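Local coordinates for DegV domain-containing protein spr0652 (Streptococcus pneumoniae, PDB 6CNG) that binds linoleic acid and probably other long-chain fatty acids, as the FakB3 protein of a fatty acid kinase system, and may take part in fatty acid metabolism, at residues 30-35 / 280-285; 48-53 / 84-89; 150-155 / 167-172. All coordinates share one frame; numbering follows the deposited sequence.

Interaction 1: residues 30-35 / 280-285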
# COMPACT_ATOMS: atom_id res chain seq x y z
N GLY A 30 -1.60 -5.35 0.03
CA GLY A 30 -0.83 -4.15 -0.24
C GLY A 30 -1.14 -3.00 0.69
O GLY A 30 -0.41 -2.01 0.69
N CYS A 31 -2.24 -3.11 1.45
CA CYS A 31 -2.56 -2.26 2.60
C CYS A 31 -1.92 -2.87 3.84
O CYS A 31 -1.97 -4.07 4.06
CB CYS A 31 -4.08 -2.20 2.81
SG CYS A 31 -4.69 -1.34 4.28
N ASP A 32 -1.34 -2.02 4.66
CA ASP A 32 -0.59 -2.49 5.80
C ASP A 32 -1.44 -2.72 7.04
O ASP A 32 -0.94 -3.33 7.98
CB ASP A 32 0.52 -1.50 6.11
CG ASP A 32 1.37 -1.21 4.89
OD1 ASP A 32 2.02 -2.13 4.38
OD2 ASP A 32 1.35 -0.07 4.42
N TYR A 33 -2.69 -2.26 7.06
CA TYR A 33 -3.57 -2.47 8.20
C TYR A 33 -4.02 -3.92 8.27
O TYR A 33 -4.46 -4.50 7.27
CB TYR A 33 -4.82 -1.59 8.06
CG TYR A 33 -4.62 -0.11 8.28
CD1 TYR A 33 -3.91 0.36 9.36
CD2 TYR A 33 -5.14 0.81 7.40
CE1 TYR A 33 -3.73 1.72 9.55
CE2 TYR A 33 -4.97 2.16 7.58
CZ TYR A 33 -4.27 2.61 8.66
OH TYR A 33 -4.12 3.98 8.81
N ARG A 34 -3.94 -4.51 9.46
CA ARG A 34 -4.71 -5.71 9.76
C ARG A 34 -6.00 -5.38 10.48
O ARG A 34 -7.02 -6.06 10.30
CB ARG A 34 -3.89 -6.70 10.61
CG ARG A 34 -2.39 -6.84 10.28
CD ARG A 34 -2.15 -7.44 8.93
NE ARG A 34 -0.88 -8.15 8.87
CZ ARG A 34 -0.44 -8.80 7.80
NH1 ARG A 34 -1.16 -8.82 6.69
NH2 ARG A 34 0.73 -9.43 7.83
N GLN A 35 -5.98 -4.30 11.27
CA GLN A 35 -7.14 -3.74 11.91
C GLN A 35 -7.18 -2.27 11.55
O GLN A 35 -6.15 -1.61 11.57
CB GLN A 35 -7.02 -3.82 13.45
CG GLN A 35 -6.90 -5.23 14.03
CD GLN A 35 -6.63 -5.24 15.53
OE1 GLN A 35 -7.40 -5.80 16.30
NE2 GLN A 35 -5.53 -4.65 15.94
N PRO A 280 4.32 -0.93 10.33
CA PRO A 280 5.13 -1.98 9.72
C PRO A 280 4.49 -2.45 8.42
O PRO A 280 3.27 -2.50 8.28
CB PRO A 280 5.15 -3.06 10.80
CG PRO A 280 3.90 -2.88 11.52
CD PRO A 280 3.50 -1.45 11.43
N THR A 281 5.33 -2.78 7.46
CA THR A 281 4.82 -3.28 6.20
C THR A 281 4.13 -4.64 6.36
O THR A 281 4.45 -5.42 7.26
CB THR A 281 5.98 -3.42 5.22
OG1 THR A 281 7.13 -3.92 5.92
CG2 THR A 281 6.33 -2.10 4.64
N SER A 282 3.20 -4.91 5.45
CA SER A 282 2.60 -6.22 5.31
C SER A 282 3.63 -7.21 4.78
O SER A 282 4.76 -6.88 4.43
CB SER A 282 1.42 -6.16 4.35
OG SER A 282 1.80 -5.78 3.06
N GLY A 283 3.22 -8.48 4.70
CA GLY A 283 4.08 -9.49 4.12
C GLY A 283 4.41 -9.19 2.68
O GLY A 283 5.56 -9.27 2.26
N LEU A 284 3.40 -8.79 1.92
CA LEU A 284 3.60 -8.45 0.53
C LEU A 284 4.49 -7.24 0.40
O LEU A 284 5.43 -7.22 -0.39
CB LEU A 284 2.23 -8.15 -0.06
CG LEU A 284 2.19 -7.93 -1.56
CD1 LEU A 284 2.59 -6.52 -1.90
CD2 LEU A 284 3.06 -8.95 -2.26
N CYS A 285 4.17 -6.20 1.13
CA CYS A 285 4.97 -4.99 1.01
C CYS A 285 6.37 -5.21 1.54
O CYS A 285 7.32 -4.66 0.99
CB CYS A 285 4.28 -3.84 1.70
SG CYS A 285 2.77 -3.31 0.83
O HOH W 1 0.98 -2.57 9.57
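Asp32 reaches across to the turn that starts helix 283-289, where its OD1 accepts a hydrogen bond from the backbone N of Ser282 at 3.2 Å. The N-H points fairly straight at the oxygen (154°) and meets it on the anti side of the carboxylate, 15° out of its plane. The same OD1 lies 3.5 Å from Thr281 CA and 3.8 Å from Cys285 SG, which places it beside Thr281, Ser282 and Cys285. With CG anti to the carbonyl carbon (chi1 -53°), the carboxylate projects toward that turn while Asp32 CB packs 3.6 Å from Pro280 O. A water joins the two backbones beside it, donating to Asp32 O and to Pro280 O at 2.6 Å each. Farther along, Cys285 SG sits 3.4 Å from Gly30 O, and Ser282 CB lies over one face of the Arg34 guanidinium. Ser282 is the N-cap of the helix: its OG accepts a bond from Cys285 N at 3.1 Å and is also bonded to Ser29 O. Asp61 forms a second shell, pairing with Arg34 and accepting hydrogen bonds from the backbone N of Gly283 and Leu284, while Asp146 bonds Asp32 N. Two acids, the buried Asp32 and Asp61, thus gather at a helix N-terminus and receive its N-H groups, which would be expected to stabilise their negative charge close to the pocket where Leu284 approaches the linoleic acid.

Interaction 2: residues 48-53 / 84-89. With EIC (linoleic acid), chain C.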
# COMPACT_ATOMS: atom_id res chain seq x y z
N VAL A 48 -7.71 -8.82 2.35
CA VAL A 48 -7.69 -10.01 1.50
C VAL A 48 -6.24 -10.32 1.16
O VAL A 48 -5.59 -9.56 0.43
CB VAL A 48 -8.55 -9.82 0.25
CG1 VAL A 48 -8.50 -11.08 -0.61
CG2 VAL A 48 -9.95 -9.44 0.64
N PRO A 49 -5.69 -11.43 1.65
CA PRO A 49 -4.26 -11.66 1.51
C PRO A 49 -3.85 -12.07 0.10
O PRO A 49 -4.52 -12.85 -0.58
CB PRO A 49 -4.02 -12.81 2.49
CG PRO A 49 -5.28 -13.52 2.52
CD PRO A 49 -6.35 -12.51 2.40
N LEU A 50 -2.73 -11.53 -0.32
CA LEU A 50 -1.98 -12.15 -1.40
C LEU A 50 -1.09 -13.24 -0.82
O LEU A 50 -0.95 -13.38 0.40
CB LEU A 50 -1.15 -11.11 -2.16
CG LEU A 50 -1.94 -10.34 -3.21
CD1 LEU A 50 -2.74 -9.22 -2.60
CD2 LEU A 50 -1.06 -9.82 -4.30
N THR A 51 -0.45 -13.99 -1.70
CA THR A 51 0.43 -15.06 -1.27
C THR A 51 1.82 -14.83 -1.81
O THR A 51 2.01 -14.15 -2.82
CB THR A 51 -0.07 -16.41 -1.77
OG1 THR A 51 -0.13 -16.39 -3.20
CG2 THR A 51 -1.43 -16.70 -1.22
N ILE A 52 2.79 -15.40 -1.11
CA ILE A 52 4.19 -15.40 -1.50
C ILE A 52 4.69 -16.84 -1.43
O ILE A 52 4.65 -17.46 -0.37
CB ILE A 52 5.03 -14.52 -0.57
CG1 ILE A 52 4.58 -13.05 -0.72
CG2 ILE A 52 6.49 -14.66 -0.88
CD1 ILE A 52 4.65 -12.26 0.54
N GLN A 53 5.15 -17.36 -2.55
CA GLN A 53 5.64 -18.73 -2.63
C GLN A 53 7.17 -18.72 -2.54
O GLN A 53 7.83 -18.06 -3.35
CB GLN A 53 5.19 -19.35 -3.95
CG GLN A 53 5.58 -20.82 -4.16
CD GLN A 53 5.87 -21.19 -5.64
OE1 GLN A 53 7.03 -21.23 -6.08
NE2 GLN A 53 4.82 -21.46 -6.40
N ALA A 84 1.45 -13.89 -5.66
CA ALA A 84 0.22 -14.13 -6.41
C ALA A 84 -0.91 -13.31 -5.81
O ALA A 84 -0.94 -13.07 -4.61
CB ALA A 84 -0.21 -15.59 -6.38
N CYS A 85 -1.85 -12.94 -6.65
CA CYS A 85 -2.94 -12.06 -6.26
C CYS A 85 -4.13 -12.87 -5.78
O CYS A 85 -4.20 -14.08 -5.98
CB CYS A 85 -3.33 -11.18 -7.45
SG CYS A 85 -4.11 -12.03 -8.79
N PRO A 86 -5.12 -12.21 -5.16
CA PRO A 86 -6.29 -12.94 -4.70
C PRO A 86 -7.18 -13.39 -5.83
O PRO A 86 -7.30 -12.76 -6.88
CB PRO A 86 -7.02 -11.91 -3.83
CG PRO A 86 -5.98 -10.92 -3.51
CD PRO A 86 -5.19 -10.81 -4.75
N SER A 87 -7.81 -14.52 -5.59
CA SER A 87 -8.80 -15.03 -6.49
C SER A 87 -10.04 -14.16 -6.42
O SER A 87 -10.33 -13.53 -5.40
CB SER A 87 -9.19 -16.42 -6.04
OG SER A 87 -10.36 -16.84 -6.69
N PRO A 88 -10.80 -14.10 -7.49
CA PRO A 88 -12.10 -13.45 -7.41
C PRO A 88 -12.95 -14.01 -6.30
O PRO A 88 -13.67 -13.26 -5.64
CB PRO A 88 -12.70 -13.76 -8.79
CG PRO A 88 -11.57 -14.04 -9.64
CD PRO A 88 -10.56 -14.68 -8.80
N ASP A 89 -12.88 -15.33 -6.09
CA ASP A 89 -13.62 -15.99 -5.02
C ASP A 89 -13.22 -15.46 -3.66
O ASP A 89 -14.05 -15.33 -2.77
CB ASP A 89 -13.36 -17.47 -5.10
CG ASP A 89 -14.12 -18.22 -4.10
OD1 ASP A 89 -15.36 -18.18 -4.19
OD2 ASP A 89 -13.49 -18.82 -3.21
C1 EIC C . 1.09 -10.03 -7.22
C2 EIC C . 1.48 -8.85 -6.34
C3 EIC C . 2.54 -7.96 -6.95
C4 EIC C . 2.67 -6.66 -6.19
C5 EIC C . 3.65 -5.71 -6.85
C6 EIC C . 3.70 -4.36 -6.15
C7 EIC C . 4.47 -4.38 -4.83
C8 EIC C . 4.35 -3.05 -4.10
C9 EIC C . 5.02 -3.18 -2.76
C10 EIC C . 6.26 -2.80 -2.57
C11 EIC C . 7.12 -2.21 -3.68
C12 EIC C . 7.77 -0.97 -3.08
C13 EIC C . 7.77 0.22 -3.63
C14 EIC C . 7.14 0.49 -4.98
C15 EIC C . 5.65 0.82 -4.86
C16 EIC C . 5.08 1.11 -6.24
C17 EIC C . 3.59 1.28 -6.19
C18 EIC C . 3.07 1.52 -7.59
O1 EIC C . 0.03 -10.01 -7.91
O2 EIC C . 1.83 -11.04 -7.26
O HOH W 2 -3.13 -15.85 -3.86
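Thr51 O receives a hydrogen bond from Ala84 N at 2.9 Å, and Ala84 O in turn receives one from Thr51 N at 3.1 Å with an almost straight N-H (169°), making one antiparallel hydrogen-bonded pair. Carbons also crowd Ala84 O: Leu50 CB stands 3.1 Å from it, with CG and CD2 close by. On the sheet face that the Thr51 and Ala84 side chains share, Thr51 OG1 lies 3.3 Å from Ala84 CB, placed between the backbone N and the carbonyl carbon (chi1 59°), where a water links it to Cys85 O. Leu50 divides its two methyls between protein and lipid. CD1 packs on Pro86 CD at 3.6 Å, whereas CD2 lies 3.4 Å from C2 of the linoleic acid, next to the carboxyl carbon. Cys85 CB approaches the carboxyl O1, and Ala84 N lies near O2; the fatty acid is also hydrogen-bonded to Ser111 OG. Leu50, Ala84 and Cys85 therefore line the head-group end of the pocket. Beyond them Val48 CG1 meets Pro86 CB at 3.6 Å, extending the apolar seam away from the ligand. Ser87 OG then caps helix 88-95 at Asp89 N. Strand 43-54 thus carries the short strand 82-84 and also pairs with strands 23-28 and 57-60; Val48 and Pro86 rest on Tyr91 of helix 88-95, and Pro86 also touches Ser113 of helix 113-127.

Interaction 3: residues 150-155 / 167-172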
# COMPACT_ATOMS: atom_id res chain seq x y z
N GLU A 150 -8.14 4.79 5.60
CA GLU A 150 -8.47 5.69 6.68
C GLU A 150 -9.50 6.71 6.25
O GLU A 150 -10.43 7.03 7.01
CB GLU A 150 -7.20 6.39 7.16
CG GLU A 150 -7.53 7.56 8.07
CD GLU A 150 -6.31 8.20 8.70
OE1 GLU A 150 -6.50 9.02 9.62
OE2 GLU A 150 -5.19 7.87 8.29
N LYS A 151 -9.35 7.26 5.05
CA LYS A 151 -10.28 8.28 4.60
C LYS A 151 -11.66 7.71 4.35
O LYS A 151 -12.66 8.35 4.67
CB LYS A 151 -9.74 8.94 3.35
CG LYS A 151 -10.66 10.02 2.82
CD LYS A 151 -10.96 11.13 3.81
CE LYS A 151 -9.72 11.77 4.34
NZ LYS A 151 -9.95 13.13 4.91
N LEU A 152 -11.74 6.54 3.75
CA LEU A 152 -13.06 5.97 3.58
C LEU A 152 -13.76 5.87 4.93
O LEU A 152 -14.94 6.22 5.06
CB LEU A 152 -12.93 4.61 2.94
CG LEU A 152 -12.49 4.56 1.50
CD1 LEU A 152 -12.19 3.17 1.06
CD2 LEU A 152 -13.59 5.12 0.63
N ASN A 153 -13.03 5.42 5.95
CA ASN A 153 -13.60 5.31 7.28
C ASN A 153 -14.01 6.66 7.81
O ASN A 153 -15.09 6.81 8.37
CB ASN A 153 -12.57 4.68 8.22
CG ASN A 153 -13.20 4.18 9.51
OD1 ASN A 153 -14.12 3.36 9.48
ND2 ASN A 153 -12.72 4.68 10.65
N ASP A 154 -13.13 7.65 7.69
CA ASP A 154 -13.49 9.02 8.02
C ASP A 154 -14.83 9.39 7.38
O ASP A 154 -15.76 9.82 8.06
CB ASP A 154 -12.41 9.95 7.50
CG ASP A 154 -11.16 9.99 8.35
OD1 ASP A 154 -11.06 9.28 9.38
OD2 ASP A 154 -10.26 10.76 7.95
N LEU A 155 -14.92 9.25 6.05
CA LEU A 155 -16.10 9.69 5.32
C LEU A 155 -17.36 9.00 5.81
O LEU A 155 -18.42 9.63 5.84
CB LEU A 155 -15.95 9.47 3.82
CG LEU A 155 -14.71 10.07 3.17
CD1 LEU A 155 -14.45 9.44 1.87
CD2 LEU A 155 -14.83 11.55 3.01
N GLU A 167 -17.86 9.84 -4.39
CA GLU A 167 -17.45 11.14 -4.90
C GLU A 167 -16.26 11.67 -4.10
O GLU A 167 -15.23 12.06 -4.67
CB GLU A 167 -18.67 12.06 -4.84
CG GLU A 167 -18.44 13.55 -4.92
CD GLU A 167 -19.74 14.35 -4.76
OE1 GLU A 167 -20.83 13.72 -4.78
OE2 GLU A 167 -19.68 15.60 -4.62
N ALA A 168 -16.36 11.65 -2.79
CA ALA A 168 -15.33 12.26 -1.96
C ALA A 168 -14.01 11.50 -2.03
O ALA A 168 -12.95 12.11 -1.93
CB ALA A 168 -15.82 12.35 -0.53
N ILE A 169 -14.05 10.17 -2.12
CA ILE A 169 -12.82 9.39 -2.16
C ILE A 169 -12.15 9.49 -3.53
O ILE A 169 -10.93 9.47 -3.63
CB ILE A 169 -13.08 7.93 -1.76
CG1 ILE A 169 -11.77 7.24 -1.36
CG2 ILE A 169 -13.75 7.15 -2.88
CD1 ILE A 169 -11.16 7.70 -0.01
N THR A 170 -12.93 9.61 -4.59
CA THR A 170 -12.33 9.88 -5.88
C THR A 170 -11.58 11.20 -5.86
O THR A 170 -10.45 11.29 -6.35
CB THR A 170 -13.40 9.86 -6.96
OG1 THR A 170 -14.05 8.58 -6.97
CG2 THR A 170 -12.75 10.05 -8.27
N ALA A 171 -12.17 12.21 -5.24
CA ALA A 171 -11.49 13.48 -5.12
C ALA A 171 -10.27 13.37 -4.23
O ALA A 171 -9.22 13.91 -4.56
CB ALA A 171 -12.46 14.52 -4.56
N TYR A 172 -10.38 12.63 -3.12
CA TYR A 172 -9.27 12.54 -2.19
C TYR A 172 -8.07 11.86 -2.84
O TYR A 172 -6.93 12.20 -2.57
CB TYR A 172 -9.70 11.78 -0.94
CG TYR A 172 -8.63 11.65 0.13
CD1 TYR A 172 -8.18 12.75 0.81
CD2 TYR A 172 -8.08 10.42 0.46
CE1 TYR A 172 -7.22 12.64 1.76
CE2 TYR A 172 -7.13 10.30 1.43
CZ TYR A 172 -6.70 11.41 2.08
OH TYR A 172 -5.73 11.31 3.05
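Leu152 and Ile169 form the tight centre of this roughly antiparallel helix pair: Leu152 CD2 presses against Ile169 CG1 at 3.4 Å, closer than usual for two carbons, with the side chains crossing at about a right angle. Ile169 chi1 (-162°) sends CG1 out to Leu152, and CD1 beyond it touches both Leu152 CD2 and Lys151 CG. Toward one end Leu155 sets its CD2 3.8 Å from Ala168 CB, a looser contact, with Leu155 CD1 also near Ala168 CB and Ile169 CB. On the other flank the partly exposed Lys151 lays its aliphatic part on the buried Tyr172. Its CG lies over one face of the ring, 3.8 Å from the centroid and 21° off the normal, as a CH-pi contact. Bends at chi2 and chi3 fold the chain back so that Lys151 CE also stands 3.7 Å from Tyr172 CE1. Lys151 NZ makes a long ion pair with Asp154, which also pairs with Arg248, and is hydrogen-bonded to a glycerol probably left from crystallisation; Tyr172 OH bonds to Glu299. The segment axes come within 10.2 Å, at 146° between their directions. Leu152 sits where helix 143-157 meets both helix 162-174 (Val165 as well) and the parallel strands 23-28 and 100-105, touching Ile25, Phe102 and Val104.

In the fold
Interaction 1 is the most central, carried by a side-chain carboxylate meeting a helix start; it joins the loop after strand 23-28 to helix 283-289, and interactions 2 and 3 are both nested inside the long chain loop it closes. Interaction 2, partly buried, combines strand pairing with apolar packing beside the lipid head group; it touches interaction 1 where Ile52 CD1 packs on Gly283 and Leu284. Interaction 3 is buried like interaction 1 although farther from the centre, lies away from the annotated sites and relies on apolar side chains and a lysine-tyrosine contact. Its helix 143-157 nevertheless reaches interaction 1, where Tyr33 packs beside Glu150. Interactions 2 and 3 remain about 13 Å apart at their nearest atoms.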